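Local coordinates for rhamnose ABC transporter, periplasmic rhamnose-binding protein (Kribbella flavida, PDB 4KVF) that probably binds a carbohydrate such as rhamnose outside the membrane and presents it to an ABC transporter for uptake, at residues Ile42-Lys47 with Val63-Ile68; Ser151-Ala156 with Pro192-Leu197; Glu165-Ser170 with Gln217-Ser222. All coordinates share one frame; numbering follows the deposited sequence.

Interaction 1: residues Ile42-Lys47 with Val63-Ile68; sequences IAYLPK and VAVGEI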
# COMPACT_ATOMS: atom_id res chain seq x y z
N ILE A 42 -15.62 5.20 15.39
CA ILE A 42 -14.54 4.53 14.67
C ILE A 42 -13.29 5.40 14.74
O ILE A 42 -13.30 6.55 14.28
CB ILE A 42 -14.95 4.26 13.21
CG1 ILE A 42 -16.22 3.41 13.17
CG2 ILE A 42 -13.80 3.58 12.46
CD1 ILE A 42 -16.74 3.08 11.75
N ALA A 43 -12.22 4.88 15.34
CA ALA A 43 -11.02 5.67 15.56
C ALA A 43 -9.86 5.13 14.74
O ALA A 43 -9.74 3.92 14.58
CB ALA A 43 -10.65 5.65 17.03
N TYR A 44 -9.03 6.03 14.22
CA TYR A 44 -7.88 5.68 13.39
C TYR A 44 -6.57 5.98 14.11
O TYR A 44 -6.40 7.07 14.68
CB TYR A 44 -7.92 6.45 12.08
CG TYR A 44 -8.91 5.87 11.11
CD1 TYR A 44 -10.27 6.06 11.30
CD2 TYR A 44 -8.49 5.11 10.04
CE1 TYR A 44 -11.20 5.50 10.43
CE2 TYR A 44 -9.41 4.55 9.17
CZ TYR A 44 -10.76 4.75 9.37
OH TYR A 44 -11.66 4.19 8.49
N LEU A 45 -5.66 5.02 14.07
CA LEU A 45 -4.33 5.14 14.67
C LEU A 45 -3.31 4.74 13.62
O LEU A 45 -2.90 3.56 13.54
CB LEU A 45 -4.19 4.23 15.90
CG LEU A 45 -2.83 4.13 16.61
CD1 LEU A 45 -2.22 5.50 16.87
CD2 LEU A 45 -2.99 3.37 17.92
N PRO A 46 -2.88 5.71 12.81
CA PRO A 46 -1.85 5.45 11.80
C PRO A 46 -0.48 5.32 12.47
O PRO A 46 -0.37 5.50 13.68
CB PRO A 46 -1.91 6.69 10.92
CG PRO A 46 -2.30 7.79 11.88
CD PRO A 46 -3.23 7.15 12.89
N LYS A 47 0.54 4.99 11.68
CA LYS A 47 1.90 4.91 12.22
C LYS A 47 2.42 6.27 12.69
O LYS A 47 3.03 6.37 13.75
CB LYS A 47 2.85 4.32 11.18
CG LYS A 47 2.46 2.91 10.77
CD LYS A 47 3.57 2.22 10.00
CE LYS A 47 3.42 0.71 10.10
NZ LYS A 47 4.40 0.02 9.22
N VAL A 63 -14.36 9.98 5.44
CA VAL A 63 -15.46 10.03 4.47
C VAL A 63 -16.42 8.86 4.68
O VAL A 63 -17.65 9.06 4.72
CB VAL A 63 -14.95 10.01 3.01
CG1 VAL A 63 -16.10 9.77 2.05
CG2 VAL A 63 -14.27 11.32 2.68
N ALA A 64 -15.87 7.65 4.79
CA ALA A 64 -16.66 6.44 4.98
C ALA A 64 -17.47 6.50 6.28
O ALA A 64 -18.64 6.13 6.32
CB ALA A 64 -15.75 5.21 4.99
N VAL A 65 -16.83 6.98 7.34
CA VAL A 65 -17.50 7.08 8.63
C VAL A 65 -18.69 8.04 8.54
O VAL A 65 -19.78 7.76 9.07
CB VAL A 65 -16.50 7.47 9.76
CG1 VAL A 65 -17.23 7.80 11.04
CG2 VAL A 65 -15.54 6.32 9.99
N GLY A 66 -18.52 9.15 7.83
CA GLY A 66 -19.61 10.08 7.63
C GLY A 66 -20.74 9.45 6.83
O GLY A 66 -21.91 9.72 7.07
N GLU A 67 -20.38 8.61 5.87
CA GLU A 67 -21.39 7.94 5.05
C GLU A 67 -22.31 7.02 5.85
O GLU A 67 -23.52 6.97 5.60
CB GLU A 67 -20.73 7.18 3.89
CG GLU A 67 -20.14 8.09 2.83
CD GLU A 67 -19.51 7.32 1.69
OE1 GLU A 67 -19.32 6.10 1.84
OE2 GLU A 67 -19.23 7.94 0.64
N ILE A 68 -21.73 6.32 6.82
CA ILE A 68 -22.51 5.39 7.64
C ILE A 68 -22.97 6.06 8.93
O ILE A 68 -23.40 5.38 9.87
CB ILE A 68 -21.71 4.12 7.95
CG1 ILE A 68 -20.47 4.45 8.76
CG2 ILE A 68 -21.32 3.42 6.64
CD1 ILE A 68 -19.67 3.23 9.18
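The ring of Tyr-44 meets Val-65 at its edge. Methyl CG2 of Val-65 lies near the ring plane, 4.4 Å from Tyr-44 CE1. No group of 63-68 lies over either face of the ring. Next to the ring, Ile-42 makes the main contact. CG2 of Val-65 sits 3.9 Å from Ile-42 CB and equally close to Ile-42 CD1, and the two side chains pass each other in opposite directions. Ile-42 is fully extended beyond CB (chi2 180°). This carries CD1 of Ile-42 to within 3.9 Å of CD1 of Ile-68, where the two chains meet at about a right angle. Ile-68 follows the end of helix 52-67. The contact joins strand 41-45 to helix 52-67 within a beta-alpha-beta unit that ends in strand 71-74. Helix 281-296 also packs here, through Ala-289 on Tyr-44 and Ala-64, and Tyr-44 OH is hydrogen-bonded to Gly-285 O. The contact itself is purely apolar. Strand and helix meet here through carbon-carbon packing alone, while the one polar tip among the touching side chains is satisfied by a different helix.

Interaction 2: residues Ser151-Ala156 with Pro192-Leu197; sequences SLVKMA and PENAKL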
# COMPACT_ATOMS: atom_id res chain seq x y z
N SER A 151 2.19 -6.80 -11.24
CA SER A 151 2.02 -5.50 -11.87
C SER A 151 3.35 -4.95 -12.37
O SER A 151 3.44 -4.42 -13.48
CB SER A 151 1.39 -4.52 -10.89
OG SER A 151 1.39 -3.21 -11.44
N LEU A 152 4.39 -5.11 -11.56
CA LEU A 152 5.71 -4.62 -11.95
C LEU A 152 6.19 -5.33 -13.21
O LEU A 152 6.67 -4.70 -14.16
CB LEU A 152 6.72 -4.79 -10.80
CG LEU A 152 6.44 -3.89 -9.58
CD1 LEU A 152 7.30 -4.30 -8.39
CD2 LEU A 152 6.67 -2.42 -9.91
N VAL A 153 6.03 -6.65 -13.27
CA VAL A 153 6.47 -7.38 -14.45
C VAL A 153 5.60 -7.07 -15.67
O VAL A 153 6.12 -6.90 -16.77
CB VAL A 153 6.56 -8.90 -14.20
CG1 VAL A 153 6.89 -9.64 -15.50
CG2 VAL A 153 7.65 -9.17 -13.18
N LYS A 154 4.29 -6.96 -15.45
CA LYS A 154 3.36 -6.62 -16.53
C LYS A 154 3.70 -5.27 -17.14
O LYS A 154 3.75 -5.13 -18.36
CB LYS A 154 1.91 -6.63 -16.03
CG LYS A 154 0.89 -6.27 -17.10
CD LYS A 154 -0.53 -6.21 -16.53
CE LYS A 154 -1.58 -6.17 -17.64
N MSE A 155 3.94 -4.26 -16.30
CA MSE A 155 4.32 -2.94 -16.81
C MSE A 155 5.68 -2.98 -17.51
O MSE A 155 5.85 -2.40 -18.58
CB MSE A 155 4.32 -1.90 -15.68
CG MSE A 155 2.91 -1.62 -15.13
SE MSE A 155 2.85 -0.19 -13.80
CE MSE A 155 4.11 -0.94 -12.51
N ALA A 156 6.65 -3.68 -16.91
CA ALA A 156 7.97 -3.80 -17.54
C ALA A 156 7.88 -4.44 -18.92
O ALA A 156 8.52 -3.99 -19.87
CB ALA A 156 8.91 -4.59 -16.65
N PRO A 192 6.72 -19.30 -18.70
CA PRO A 192 7.00 -19.44 -20.13
C PRO A 192 6.72 -18.17 -20.94
O PRO A 192 7.53 -17.81 -21.78
CB PRO A 192 6.07 -20.58 -20.55
CG PRO A 192 5.95 -21.43 -19.32
CD PRO A 192 5.99 -20.46 -18.16
N GLU A 193 5.61 -17.49 -20.66
CA GLU A 193 5.20 -16.28 -21.39
C GLU A 193 6.13 -15.07 -21.17
O GLU A 193 6.11 -14.12 -21.96
CB GLU A 193 3.77 -15.89 -21.01
CG GLU A 193 3.66 -15.08 -19.73
CD GLU A 193 2.41 -15.39 -18.93
OE1 GLU A 193 2.14 -16.60 -18.72
OE2 GLU A 193 1.71 -14.45 -18.50
N ASN A 194 6.93 -15.11 -20.12
CA ASN A 194 7.89 -14.03 -19.84
C ASN A 194 9.32 -14.45 -20.14
O ASN A 194 10.27 -13.83 -19.66
CB ASN A 194 7.76 -13.54 -18.40
CG ASN A 194 6.42 -12.87 -18.13
OD1 ASN A 194 5.87 -12.19 -18.99
ND2 ASN A 194 5.89 -13.08 -16.93
N ALA A 195 9.47 -15.50 -20.94
CA ALA A 195 10.78 -16.06 -21.24
C ALA A 195 11.74 -15.10 -21.94
O ALA A 195 12.96 -15.23 -21.81
CB ALA A 195 10.64 -17.36 -22.04
N LYS A 196 11.20 -14.14 -22.69
CA LYS A 196 12.04 -13.21 -23.46
C LYS A 196 12.48 -11.96 -22.68
O LYS A 196 13.29 -11.19 -23.17
CB LYS A 196 11.36 -12.80 -24.77
CG LYS A 196 11.37 -13.88 -25.83
CD LYS A 196 10.83 -13.35 -27.15
CE LYS A 196 9.42 -12.82 -26.99
NZ LYS A 196 8.44 -13.87 -26.60
N LEU A 197 11.91 -11.77 -21.50
CA LEU A 197 12.34 -10.71 -20.59
C LEU A 197 13.45 -11.26 -19.71
O LEU A 197 13.30 -12.35 -19.14
CB LEU A 197 11.20 -10.24 -19.69
CG LEU A 197 10.24 -9.15 -20.17
CD1 LEU A 197 9.43 -8.61 -18.99
CD2 LEU A 197 10.99 -8.02 -20.85
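Val-153 carries CG1 opposite its own backbone N (chi1 174°), and Asn-194 carries CG opposite its carbonyl carbon (chi1 -66°). These torsions set the Val-153 methyl over a face of the Asn-194 amide. CG1 of Val-153 is 3.9 Å from Asn-194 ND2 and 4.2 Å from Asn-194 CG. It stands above the amide plane, and the two side chains approach at a slant. The amide is used in two ways. Its face covers the methyl, while its polar atoms bond to other residues. Asn-194 ND2 is hydrogen-bonded to Glu-188 O, near the end of helix 176-189. Asn-194 OD1 is hydrogen-bonded to Lys-157 NZ, just past the segment on helix 145-159, and the same NZ also bonds to Glu-193 O.

Leu-197 makes the second half of the contact. Leu-197 CD1 lies 4.3 Å from Val-153 O. Val-153 CG1 and Ala-156 C are a little farther from the same methyl. The methyl therefore rests on the helix surface between two residues one turn apart. Asn-194 and Leu-197 are the end residues of a type I beta turn, closed by the bond from Leu-197 N to Asn-194 O at 3.2 Å. The turn points both side chains at the helix. It lies between helix 176-189 and strand 197-204, so the contact sets the start of that strand against helix 145-159. All four touching residues are buried. Between the two segments the contact is loose van der Waals packing. The buried amide has a partner at each end, which should fix its rotation and keep its flat face on Val-153.

Interaction 3: residues Glu165-Ser170 with Gln217-Ser222; sequences EIAVLS and QGLLQS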
# COMPACT_ATOMS: atom_id res chain seq x y z
N GLU A 165 16.14 -6.57 -21.98
CA GLU A 165 16.69 -6.54 -20.62
C GLU A 165 15.96 -5.55 -19.72
O GLU A 165 15.58 -4.46 -20.14
CB GLU A 165 18.18 -6.21 -20.66
CG GLU A 165 18.98 -7.16 -21.53
CD GLU A 165 20.44 -6.77 -21.63
OE1 GLU A 165 20.80 -5.66 -21.17
OE2 GLU A 165 21.23 -7.58 -22.17
N ILE A 166 15.77 -5.96 -18.47
CA ILE A 166 15.26 -5.07 -17.44
C ILE A 166 16.16 -5.17 -16.21
O ILE A 166 16.85 -6.18 -16.03
CB ILE A 166 13.78 -5.40 -17.08
CG1 ILE A 166 13.66 -6.76 -16.42
CG2 ILE A 166 12.89 -5.34 -18.33
CD1 ILE A 166 12.29 -7.00 -15.77
N ALA A 167 16.16 -4.13 -15.38
CA ALA A 167 16.95 -4.13 -14.16
C ALA A 167 16.09 -3.56 -13.07
O ALA A 167 15.18 -2.79 -13.34
CB ALA A 167 18.20 -3.31 -14.33
N VAL A 168 16.35 -3.94 -11.82
CA VAL A 168 15.60 -3.40 -10.70
C VAL A 168 16.50 -2.44 -9.93
O VAL A 168 17.68 -2.72 -9.72
CB VAL A 168 15.10 -4.53 -9.77
CG1 VAL A 168 14.61 -3.99 -8.41
CG2 VAL A 168 14.01 -5.34 -10.48
N LEU A 169 15.95 -1.28 -9.56
CA LEU A 169 16.58 -0.38 -8.62
C LEU A 169 15.78 -0.45 -7.32
O LEU A 169 14.66 0.05 -7.23
CB LEU A 169 16.64 1.05 -9.18
CG LEU A 169 17.14 2.17 -8.26
CD1 LEU A 169 18.55 1.87 -7.77
CD2 LEU A 169 17.12 3.52 -8.98
N SER A 170 16.34 -1.13 -6.32
CA SER A 170 15.61 -1.41 -5.10
C SER A 170 15.95 -0.43 -3.99
O SER A 170 16.60 0.59 -4.23
CB SER A 170 15.88 -2.86 -4.65
OG SER A 170 14.98 -3.23 -3.61
N GLN A 217 22.06 5.85 -12.85
CA GLN A 217 23.10 6.22 -13.79
C GLN A 217 24.00 5.01 -14.05
O GLN A 217 24.35 4.72 -15.20
CB GLN A 217 23.92 7.36 -13.18
CG GLN A 217 24.81 8.13 -14.11
CD GLN A 217 25.37 9.36 -13.42
OE1 GLN A 217 25.61 9.34 -12.21
NE2 GLN A 217 25.56 10.44 -14.18
N GLY A 218 24.36 4.31 -12.98
CA GLY A 218 25.23 3.16 -13.09
C GLY A 218 24.63 2.04 -13.91
O GLY A 218 25.34 1.38 -14.68
N LEU A 219 23.33 1.81 -13.75
CA LEU A 219 22.66 0.74 -14.50
C LEU A 219 22.71 1.03 -15.99
O LEU A 219 23.01 0.15 -16.80
CB LEU A 219 21.20 0.58 -14.04
CG LEU A 219 20.97 -0.11 -12.69
CD1 LEU A 219 19.50 -0.01 -12.28
CD2 LEU A 219 21.42 -1.56 -12.75
N LEU A 220 22.43 2.27 -16.35
CA LEU A 220 22.36 2.64 -17.75
C LEU A 220 23.71 2.62 -18.46
O LEU A 220 23.79 2.35 -19.66
CB LEU A 220 21.69 4.01 -17.90
CG LEU A 220 20.19 3.88 -17.62
CD1 LEU A 220 19.53 5.24 -17.49
CD2 LEU A 220 19.56 3.09 -18.75
N GLN A 221 24.77 2.91 -17.71
CA GLN A 221 26.11 2.88 -18.27
C GLN A 221 26.60 1.44 -18.41
O GLN A 221 27.30 1.10 -19.36
CB GLN A 221 27.09 3.70 -17.42
CG GLN A 221 26.88 5.20 -17.51
CD GLN A 221 27.83 5.99 -16.63
OE1 GLN A 221 28.81 5.45 -16.11
NE2 GLN A 221 27.56 7.29 -16.46
N SER A 222 26.21 0.59 -17.46
CA SER A 222 26.66 -0.79 -17.43
C SER A 222 25.91 -1.69 -18.42
O SER A 222 26.48 -2.64 -18.95
CB SER A 222 26.56 -1.35 -16.02
OG SER A 222 27.17 -0.46 -15.11
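This is apolar packing of a helix on a beta sheet. Helix 209-222 connects strands 197-204 and 226-231 of a parallel sheet, and strand 164-170 lies between those two. The helix thus crosses over strand 164-170 in a beta-alpha-beta connection. The short segments run nearly antiparallel, at 160°, with their axes 10.0 Å apart.

One leucine carries the contact from the helix side. Leu-219 has CG beside its backbone N (chi1 -75°) and holds its two methyls over Ala-167. CD2 of Leu-219 is 4.0 Å from Ala-167 CB, and CD1 of Leu-219 is 4.1 Å from the same atom. Leu-219 CD1 also lies 4.3 Å from Leu-169 CB and touches Val-168 O. Ala-167 and Leu-169 alternate with Val-168, whose side chain points away from this helix and packs on helix 176-189. The single methyl of Ala-167 is consistent with the close approach of Leu-219 to the strand.

Near the end of the helix, Ser-222 OG bonds back to Gly-218 O at 2.6 Å. Ser-222 N bonds to the same oxygen from the other face of the carbonyl plane. Gly-218 O is thus gripped twice, and the serine hydroxyl finds its partner within its own helix. Across the interface only carbon packing and the carbonyl oxygen of Val-168 beside a Leu-219 methyl are at work, so the contact probably rests on shape and burial of carbon.

In the fold
Along the chain, interaction 1 closes before interactions 2 and 3 begin. Its centre lies about 38 Å from that of interaction 2 and about 41 Å from that of interaction 3, across the centre of the chain. It belongs to the sheet containing strand 41-45, and the others to the sheet containing strand 164-170. This is consistent with the two lobes of a periplasmic binding protein. Interactions 2 and 3 have centres about 17 Å apart and alternate in sequence. They touch where Ile-166 meets Ala-156 and Leu-197. Strand 164-170 is thus packed by helix 145-159 and by helix 209-222 on different faces, as in a layered alpha/beta/alpha lobe.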